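Side-chain contacts in putative dehydrogenase (Pseudarthrobacter phenanthrenivorans, PDB 6A3F), which oxidises levoglucosan to 3-dehydrolevoglucosan with NAD(+) as the hydride acceptor, as a homotetrameric member of the Gfo/Idh/MocA family: residues W195-S200 with A284-H289; V268-R273 with D391-S396. One frame throughout, in Å; residues are numbered along the deposited sequence.

Interaction 1: W195-S200 with A284-H289; sequences WRFQKS and ATRNAH. With SO4 (sulfate ion), chain E.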
ATOM      1  N   TRP B 195      11.904  30.002 -16.166  1.00 29.33           N
ATOM      2  CA  TRP B 195      12.092  30.917 -15.070  1.00 31.49           C
ATOM      3  C   TRP B 195      12.307  30.166 -13.748  1.00 29.43           C
ATOM      4  O   TRP B 195      12.962  30.718 -12.853  1.00 27.76           O
ATOM      5  CB  TRP B 195      10.949  31.916 -14.960  1.00 30.75           C
ATOM      6  CG  TRP B 195       9.651  31.384 -14.424  1.00 30.05           C
ATOM      7  CD1 TRP B 195       8.602  30.933 -15.170  1.00 31.61           C
ATOM      8  CD2 TRP B 195       9.241  31.268 -13.038  1.00 29.59           C
ATOM      9  NE1 TRP B 195       7.567  30.565 -14.351  1.00 31.13           N
ATOM     10  CE2 TRP B 195       7.931  30.743 -13.042  1.00 27.49           C
ATOM     11  CE3 TRP B 195       9.840  31.566 -11.798  1.00 27.67           C
ATOM     12  CZ2 TRP B 195       7.211  30.494 -11.862  1.00 28.75           C
ATOM     13  CZ3 TRP B 195       9.128  31.340 -10.638  1.00 31.87           C
ATOM     14  CH2 TRP B 195       7.817  30.824 -10.672  1.00 27.95           C
ATOM     15  N   ARG B 196      11.704  28.981 -13.605  1.00 26.72           N
ATOM     16  CA  ARG B 196      11.845  28.223 -12.349  1.00 25.54           C
ATOM     17  C   ARG B 196      13.288  27.737 -12.164  1.00 25.38           C
ATOM     18  O   ARG B 196      13.633  27.293 -11.057  1.00 26.07           O
ATOM     19  CB  ARG B 196      10.902  26.997 -12.324  1.00 27.28           C
ATOM     20  CG  ARG B 196       9.423  27.334 -12.265  1.00 30.19           C
ATOM     21  CD  ARG B 196       8.548  26.100 -12.103  1.00 31.46           C
ATOM     22  NE  ARG B 196       7.185  26.502 -11.824  1.00 39.05           N
ATOM     23  CZ  ARG B 196       6.356  26.995 -12.728  1.00 42.20           C
ATOM     24  NH1 ARG B 196       6.743  27.081 -13.995  1.00 46.14           N
ATOM     25  NH2 ARG B 196       5.170  27.455 -12.359  1.00 37.08           N
ATOM     26  N   PHE B 197      14.153  27.843 -13.191  1.00 25.18           N
ATOM     27  CA  PHE B 197      15.538  27.456 -13.050  1.00 25.30           C
ATOM     28  C   PHE B 197      16.452  28.685 -13.013  1.00 29.62           C
ATOM     29  O   PHE B 197      17.668  28.510 -13.118  1.00 30.85           O
ATOM     30  CB  PHE B 197      15.941  26.471 -14.150  1.00 26.59           C
ATOM     31  CG  PHE B 197      15.167  25.182 -14.083  1.00 25.77           C
ATOM     32  CD1 PHE B 197      15.495  24.210 -13.151  1.00 23.96           C
ATOM     33  CD2 PHE B 197      14.053  24.979 -14.881  1.00 27.62           C
ATOM     34  CE1 PHE B 197      14.751  23.050 -13.039  1.00 23.59           C
ATOM     35  CE2 PHE B 197      13.278  23.836 -14.739  1.00 27.61           C
ATOM     36  CZ  PHE B 197      13.629  22.869 -13.824  1.00 24.71           C
ATOM     37  N   GLN B 198      15.906  29.867 -12.750  1.00 31.46           N
ATOM     38  CA  GLN B 198      16.720  31.099 -12.874  1.00 31.64           C
ATOM     39  C   GLN B 198      16.664  31.865 -11.562  1.00 31.10           C
ATOM     40  O   GLN B 198      15.638  32.412 -11.241  1.00 27.57           O
ATOM     41  CB  GLN B 198      16.186  31.955 -14.023  1.00 33.95           C
ATOM     42  CG  GLN B 198      16.305  31.270 -15.365  1.00 35.69           C
ATOM     43  CD  GLN B 198      16.127  32.214 -16.523  1.00 45.84           C
ATOM     44  OE1 GLN B 198      15.004  32.562 -16.910  1.00 50.50           O
ATOM     45  NE2 GLN B 198      17.245  32.586 -17.120  1.00 49.42           N
ATOM     46  N   LYS B 199      17.787  31.944 -10.841  1.00 31.06           N
ATOM     47  CA  LYS B 199      17.823  32.575  -9.536  1.00 29.86           C
ATOM     48  C   LYS B 199      17.313  34.018  -9.611  1.00 28.20           C
ATOM     49  O   LYS B 199      16.797  34.528  -8.621  1.00 31.18           O
ATOM     50  CB  LYS B 199      19.261  32.507  -9.005  1.00 36.25           C
ATOM     51  CG  LYS B 199      19.549  33.194  -7.680  1.00 39.83           C
ATOM     52  CD  LYS B 199      21.018  32.974  -7.302  1.00 44.39           C
ATOM     53  CE  LYS B 199      21.308  33.254  -5.852  1.00 50.79           C
ATOM     54  NZ  LYS B 199      21.089  34.685  -5.539  1.00 51.87           N
ATOM     55  N   SER B 200      17.530  34.694 -10.737  1.00 33.18           N
ATOM     56  CA  SER B 200      17.184  36.141 -10.880  1.00 33.65           C
ATOM     57  C   SER B 200      15.659  36.350 -10.957  1.00 35.47           C
ATOM     58  O   SER B 200      15.178  37.442 -10.638  1.00 33.93           O
ATOM     59  CB  SER B 200      17.907  36.771 -12.076  1.00 34.49           C
ATOM     60  OG  SER B 200      17.482  36.184 -13.292  1.00 32.40           O
ATOM     61  N   ALA B 284      13.497  18.087  -0.289  1.00 19.93           N
ATOM     62  CA  ALA B 284      12.694  18.301  -1.519  1.00 18.43           C
ATOM     63  C   ALA B 284      13.611  18.143  -2.736  1.00 20.28           C
ATOM     64  O   ALA B 284      14.801  18.476  -2.661  1.00 19.93           O
ATOM     65  CB  ALA B 284      11.963  19.627  -1.471  1.00 18.61           C
ATOM     66  N   THR B 285      13.066  17.617  -3.839  1.00 19.65           N
ATOM     67  CA  THR B 285      13.826  17.435  -5.055  1.00 20.75           C
ATOM     68  C   THR B 285      12.889  17.475  -6.269  1.00 22.88           C
ATOM     69  O   THR B 285      11.700  17.122  -6.198  1.00 19.59           O
ATOM     70  CB  THR B 285      14.635  16.128  -5.004  1.00 21.58           C
ATOM     71  OG1 THR B 285      15.576  16.145  -6.076  1.00 22.29           O
ATOM     72  CG2 THR B 285      13.762  14.888  -5.094  1.00 23.90           C
ATOM     73  N   ARG B 286      13.489  17.870  -7.397  1.00 20.93           N
ATOM     74  CA  ARG B 286      12.910  17.769  -8.711  1.00 21.80           C
ATOM     75  C   ARG B 286      13.471  16.558  -9.470  1.00 19.07           C
ATOM     76  O   ARG B 286      13.102  16.354 -10.646  1.00 21.38           O
ATOM     77  CB  ARG B 286      13.220  19.065  -9.466  1.00 20.80           C
ATOM     78  CG  ARG B 286      12.529  20.286  -8.918  1.00 22.79           C
ATOM     79  CD  ARG B 286      12.876  21.584  -9.665  1.00 22.08           C
ATOM     80  NE  ARG B 286      11.997  22.646  -9.244  1.00 21.89           N
ATOM     81  CZ  ARG B 286      12.196  23.942  -9.468  1.00 22.09           C
ATOM     82  NH1 ARG B 286      13.355  24.379  -9.949  1.00 20.74           N
ATOM     83  NH2 ARG B 286      11.228  24.804  -9.220  1.00 20.08           N
ATOM     84  N   ASN B 287      14.292  15.714  -8.840  1.00 19.02           N
ATOM     85  CA  ASN B 287      15.081  14.699  -9.541  1.00 20.44           C
ATOM     86  C   ASN B 287      14.899  13.323  -8.900  1.00 20.67           C
ATOM     87  O   ASN B 287      15.872  12.639  -8.621  1.00 18.33           O
ATOM     88  CB  ASN B 287      16.570  15.079  -9.594  1.00 19.29           C
ATOM     89  CG  ASN B 287      16.785  16.350 -10.372  1.00 19.68           C
ATOM     90  OD1 ASN B 287      16.424  17.431  -9.897  1.00 21.52           O
ATOM     91  ND2 ASN B 287      17.262  16.222 -11.612  1.00 19.67           N
ATOM     92  N   ALA B 288      13.636  12.948  -8.596  1.00 18.94           N
ATOM     93  CA  ALA B 288      13.322  11.665  -8.032  1.00 17.98           C
ATOM     94  C   ALA B 288      12.369  10.889  -8.959  1.00 17.68           C
ATOM     95  O   ALA B 288      11.172  11.006  -8.838  1.00 19.59           O
ATOM     96  CB  ALA B 288      12.715  11.881  -6.673  1.00 17.24           C
ATOM     97  N   HIS B 289      12.925  10.153  -9.910  1.00 19.15           N
ATOM     98  CA  HIS B 289      12.137   9.405 -10.884  1.00 17.20           C
ATOM     99  C   HIS B 289      11.116   8.550 -10.119  1.00 19.18           C
ATOM    100  O   HIS B 289      11.477   7.862  -9.170  1.00 18.59           O
ATOM    101  CB  HIS B 289      13.059   8.525 -11.731  1.00 19.12           C
ATOM    102  CG  HIS B 289      13.779   9.297 -12.786  1.00 21.64           C
ATOM    103  ND1 HIS B 289      13.103   9.903 -13.840  1.00 19.70           N
ATOM    104  CD2 HIS B 289      15.110   9.510 -12.984  1.00 24.12           C
ATOM    105  CE1 HIS B 289      14.004  10.491 -14.637  1.00 22.07           C
ATOM    106  NE2 HIS B 289      15.255  10.246 -14.141  1.00 21.35           N
TER
HETATM  107  S   SO4 E 401       4.092  29.412 -15.265  1.00 84.96           S
HETATM  108  O1  SO4 E 401       3.759  29.487 -13.818  1.00 81.75           O
HETATM  109  O2  SO4 E 401       5.033  28.279 -15.525  1.00 73.69           O
HETATM  110  O3  SO4 E 401       2.827  29.234 -16.056  1.00 72.94           O
HETATM  111  O4  SO4 E 401       4.763  30.693 -15.624  1.00 71.92           O
HETATM  112  O   HOH W   1      11.935  27.560  -8.786  1.00 25.24           O
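The backbones of F197 and R286 stay far apart, 10.9 Å between their CA atoms, and the extended side chain of R286 spans the gap from the loop after strand 279-285 to the end of the 3-10 segment 195-196 and F197 just after it. R286 NH1 donates to the backbone O of R196 at 3.1 Å, and the bond is nearly straight, 163°. The oxygen lies at the edge of the guanidinium, near its plane, while NH1 sits above the carbonyl plane. A water accepts from R286 NH2 and lies 2.8 Å from R196 O, where it can donate, though other acceptors compete. R286 NH2 also forms a salt bridge with D209, which probably helps fix the guanidinium. The F197 ring slides past R286 in the opposite direction, its plane 60° from the guanidinium, with F197 CE1 3.6 Å from R286 NH1. The R196 side chain turns away to a sulfate, probably from the crystallisation liquor. R196 NH1 bonds sulfate O2 at 2.6 Å, and R196 NH2 bonds O1 at 2.9 Å. W195 NE1 donates to O4 of the same ion. R196 CG lies over the middle of the W195 indole, and W195 CZ2 sits above the steeply inclined R196 guanidinium. W195 and R196 bind NADH, and R196 and D209 bind levoglucosan. The contact thus belongs to the cofactor and substrate site of a Gfo/Idh/MocA dehydrogenase.

Interaction 2: V268-R273 with D391-S396; sequences VMTMIR and DAIVES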
ATOM      1  N   VAL B 268      17.088  20.133  -1.914  1.00 22.13           N
ATOM      2  CA  VAL B 268      17.460  20.674  -0.650  1.00 22.58           C
ATOM      3  C   VAL B 268      17.215  19.603   0.417  1.00 22.38           C
ATOM      4  O   VAL B 268      16.187  18.944   0.404  1.00 18.99           O
ATOM      5  CB  VAL B 268      16.701  21.972  -0.323  1.00 23.17           C
ATOM      6  CG1 VAL B 268      15.190  21.814  -0.366  1.00 23.77           C
ATOM      7  CG2 VAL B 268      17.131  22.542   1.024  1.00 23.27           C
ATOM      8  N   MET B 269      18.184  19.384   1.296  1.00 20.86           N
ATOM      9  CA  MET B 269      17.850  18.734   2.558  1.00 22.24           C
ATOM     10  C   MET B 269      18.311  19.606   3.721  1.00 24.38           C
ATOM     11  O   MET B 269      19.356  20.262   3.644  1.00 23.84           O
ATOM     12  CB  MET B 269      18.434  17.319   2.654  1.00 25.18           C
ATOM     13  CG  MET B 269      19.921  17.207   2.796  1.00 27.20           C
ATOM     14  SD  MET B 269      20.578  15.488   2.861  1.00 29.27           S
ATOM     15  CE  MET B 269      22.292  15.811   2.446  1.00 32.75           C
ATOM     16  N   THR B 270      17.512  19.627   4.780  1.00 22.60           N
ATOM     17  CA  THR B 270      17.868  20.439   5.934  1.00 22.56           C
ATOM     18  C   THR B 270      17.439  19.697   7.192  1.00 23.73           C
ATOM     19  O   THR B 270      16.297  19.170   7.232  1.00 20.52           O
ATOM     20  CB  THR B 270      17.255  21.838   5.848  1.00 24.11           C
ATOM     21  OG1 THR B 270      17.793  22.612   6.932  1.00 22.85           O
ATOM     22  CG2 THR B 270      15.740  21.854   5.906  1.00 25.38           C
ATOM     23  N   MET B 271      18.321  19.705   8.208  1.00 23.22           N
ATOM     24  CA  MET B 271      17.907  19.336   9.551  1.00 20.51           C
ATOM     25  C   MET B 271      17.340  20.580  10.246  1.00 20.87           C
ATOM     26  O   MET B 271      17.592  21.733   9.844  1.00 23.06           O
ATOM     27  CB  MET B 271      19.051  18.732  10.356  1.00 23.31           C
ATOM     28  CG  MET B 271      19.768  17.564   9.686  1.00 25.46           C
ATOM     29  SD  MET B 271      20.914  16.655  10.767  1.00 26.86           S
ATOM     30  CE  MET B 271      22.302  17.799  10.819  1.00 27.11           C
ATOM     31  N   ILE B 272      16.479  20.374  11.244  1.00 20.77           N
ATOM     32  CA  ILE B 272      15.734  21.422  11.886  1.00 21.27           C
ATOM     33  C   ILE B 272      15.757  21.190  13.394  1.00 24.12           C
ATOM     34  O   ILE B 272      15.589  20.056  13.883  1.00 22.29           O
ATOM     35  CB  ILE B 272      14.274  21.449  11.417  1.00 22.18           C
ATOM     36  CG1 ILE B 272      14.147  21.565   9.899  1.00 25.79           C
ATOM     37  CG2 ILE B 272      13.451  22.496  12.175  1.00 24.79           C
ATOM     38  CD1 ILE B 272      12.820  21.047   9.400  1.00 25.14           C
ATOM     39  N   ARG B 273      16.014  22.289  14.118  1.00 23.94           N
ATOM     40  CA  ARG B 273      15.690  22.332  15.512  1.00 25.22           C
ATOM     41  C   ARG B 273      14.487  23.255  15.659  1.00 23.67           C
ATOM     42  O   ARG B 273      14.532  24.436  15.292  1.00 25.91           O
ATOM     43  CB  ARG B 273      16.877  22.772  16.379  1.00 26.92           C
ATOM     44  CG  ARG B 273      16.471  23.005  17.833  1.00 36.24           C
ATOM     45  CD  ARG B 273      16.164  21.724  18.636  1.00 39.15           C
ATOM     46  NE  ARG B 273      17.404  20.950  18.719  1.00 45.17           N
ATOM     47  CZ  ARG B 273      17.526  19.788  19.335  1.00 38.28           C
ATOM     48  NH1 ARG B 273      16.501  19.296  20.020  1.00 41.00           N
ATOM     49  NH2 ARG B 273      18.652  19.119  19.229  1.00 33.40           N
ATOM     50  N   ASP B 391      16.005  31.844   3.664  1.00 25.35           N
ATOM     51  CA  ASP B 391      17.308  32.575   3.673  1.00 27.44           C
ATOM     52  C   ASP B 391      18.318  31.898   4.608  1.00 27.27           C
ATOM     53  O   ASP B 391      19.502  31.817   4.272  1.00 28.54           O
ATOM     54  CB  ASP B 391      17.107  34.018   4.102  1.00 27.56           C
ATOM     55  CG  ASP B 391      16.529  34.874   2.979  1.00 32.40           C
ATOM     56  OD1 ASP B 391      16.504  34.433   1.812  1.00 39.16           O
ATOM     57  OD2 ASP B 391      16.156  35.984   3.293  1.00 37.91           O
ATOM     58  N   ALA B 392      17.843  31.381   5.737  1.00 23.82           N
ATOM     59  CA  ALA B 392      18.678  30.679   6.695  1.00 25.20           C
ATOM     60  C   ALA B 392      19.204  29.368   6.113  1.00 24.50           C
ATOM     61  O   ALA B 392      20.350  28.994   6.330  1.00 25.09           O
ATOM     62  CB  ALA B 392      17.946  30.472   7.993  1.00 28.05           C
ATOM     63  N   ILE B 393      18.388  28.680   5.344  1.00 22.79           N
ATOM     64  CA  ILE B 393      18.801  27.424   4.729  1.00 23.00           C
ATOM     65  C   ILE B 393      19.928  27.681   3.726  1.00 23.64           C
ATOM     66  O   ILE B 393      20.929  26.974   3.678  1.00 25.67           O
ATOM     67  CB  ILE B 393      17.549  26.747   4.114  1.00 23.54           C
ATOM     68  CG1 ILE B 393      16.681  26.151   5.228  1.00 22.84           C
ATOM     69  CG2 ILE B 393      17.990  25.749   3.078  1.00 23.36           C
ATOM     70  CD1 ILE B 393      15.349  25.574   4.746  1.00 22.88           C
ATOM     71  N   VAL B 394      19.772  28.719   2.939  1.00 24.85           N
ATOM     72  CA  VAL B 394      20.784  29.067   1.901  1.00 26.81           C
ATOM     73  C   VAL B 394      22.111  29.469   2.569  1.00 23.81           C
ATOM     74  O   VAL B 394      23.162  28.996   2.197  1.00 23.57           O
ATOM     75  CB  VAL B 394      20.252  30.182   0.988  1.00 28.99           C
ATOM     76  CG1 VAL B 394      21.331  30.658   0.018  1.00 30.01           C
ATOM     77  CG2 VAL B 394      19.020  29.751   0.202  1.00 27.25           C
ATOM     78  N   GLU B 395      22.041  30.289   3.571  1.00 28.17           N
ATOM     79  CA  GLU B 395      23.244  30.684   4.329  1.00 27.46           C
ATOM     80  C   GLU B 395      23.881  29.469   5.031  1.00 29.46           C
ATOM     81  O   GLU B 395      25.116  29.246   4.995  1.00 26.44           O
ATOM     82  CB  GLU B 395      22.819  31.710   5.356  1.00 30.34           C
ATOM     83  CG  GLU B 395      23.985  32.249   6.158  1.00 31.90           C
ATOM     84  CD  GLU B 395      23.598  33.150   7.305  1.00 38.93           C
ATOM     85  OE1 GLU B 395      22.441  33.610   7.349  1.00 48.05           O
ATOM     86  OE2 GLU B 395      24.470  33.396   8.154  1.00 53.25           O
ATOM     87  N   SER B 396      23.047  28.658   5.693  1.00 27.19           N
ATOM     88  CA  SER B 396      23.547  27.429   6.299  1.00 25.41           C
ATOM     89  C   SER B 396      24.308  26.547   5.296  1.00 23.72           C
ATOM     90  O   SER B 396      25.387  25.966   5.614  1.00 26.03           O
ATOM     91  CB  SER B 396      22.436  26.616   6.938  1.00 26.31           C
ATOM     92  OG  SER B 396      22.909  25.296   7.105  1.00 26.83           O
TER
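I393 carries this contact from the helix side, packing its methyl groups on V268 and T270 of strand 267-274. The backbones come closest at T270 and I393, 7.1 Å between CA atoms. Each branch of I393 has its own partner. CG2 meets V268 CG2 at 3.9 Å. The other branch runs through CG1 to CD1, which meets T270 CG2, also at 3.9 Å. The I393 side chain crosses both strand side chains at about a right angle. Its CG1 sits beside the backbone N (chi1 -75°) and chi2 is extended at 174°, which carries CD1 to the threonine methyl. V268 and T270 both point toward the helix, as residues two apart in a strand do. T270 turns OG1 opposite its own backbone N (chi1 -173°), and the hydroxyl donates to M271 O at 3.0 Å. That leaves CG2 to meet the isoleucine. L207 of helix 206-221 also touches I393, and A211 of that helix touches V268. The other side of the strand faces a second subunit, where M269 packs on G280 of that subunit. This is helix-on-sheet packing: helix 380-399 lies against the large mixed sheet of the C-terminal alpha/beta domain.

Interactions 1 and 2 meet on neighbouring antiparallel strands of the mixed sheet. A284 N of interaction 1 lies 2.9 Å from V268 O of interaction 2, a probable backbone hydrogen bond. Strands 267-274 and 279-285 follow each other in the chain, and the centres of the two contacts are about 17 Å apart. Interaction 1 lies at the substrate and cofactor site, with the side chain of R286 about 5 Å from that of Q183, another levoglucosan-binding residue. Interaction 2 lies further off: the V268 side chain is about 9 Å from that of D209. Helix 206-221, which holds D209, touches R196 in interaction 1, and V268 and I393 in interaction 2. Both also reach a second subunit.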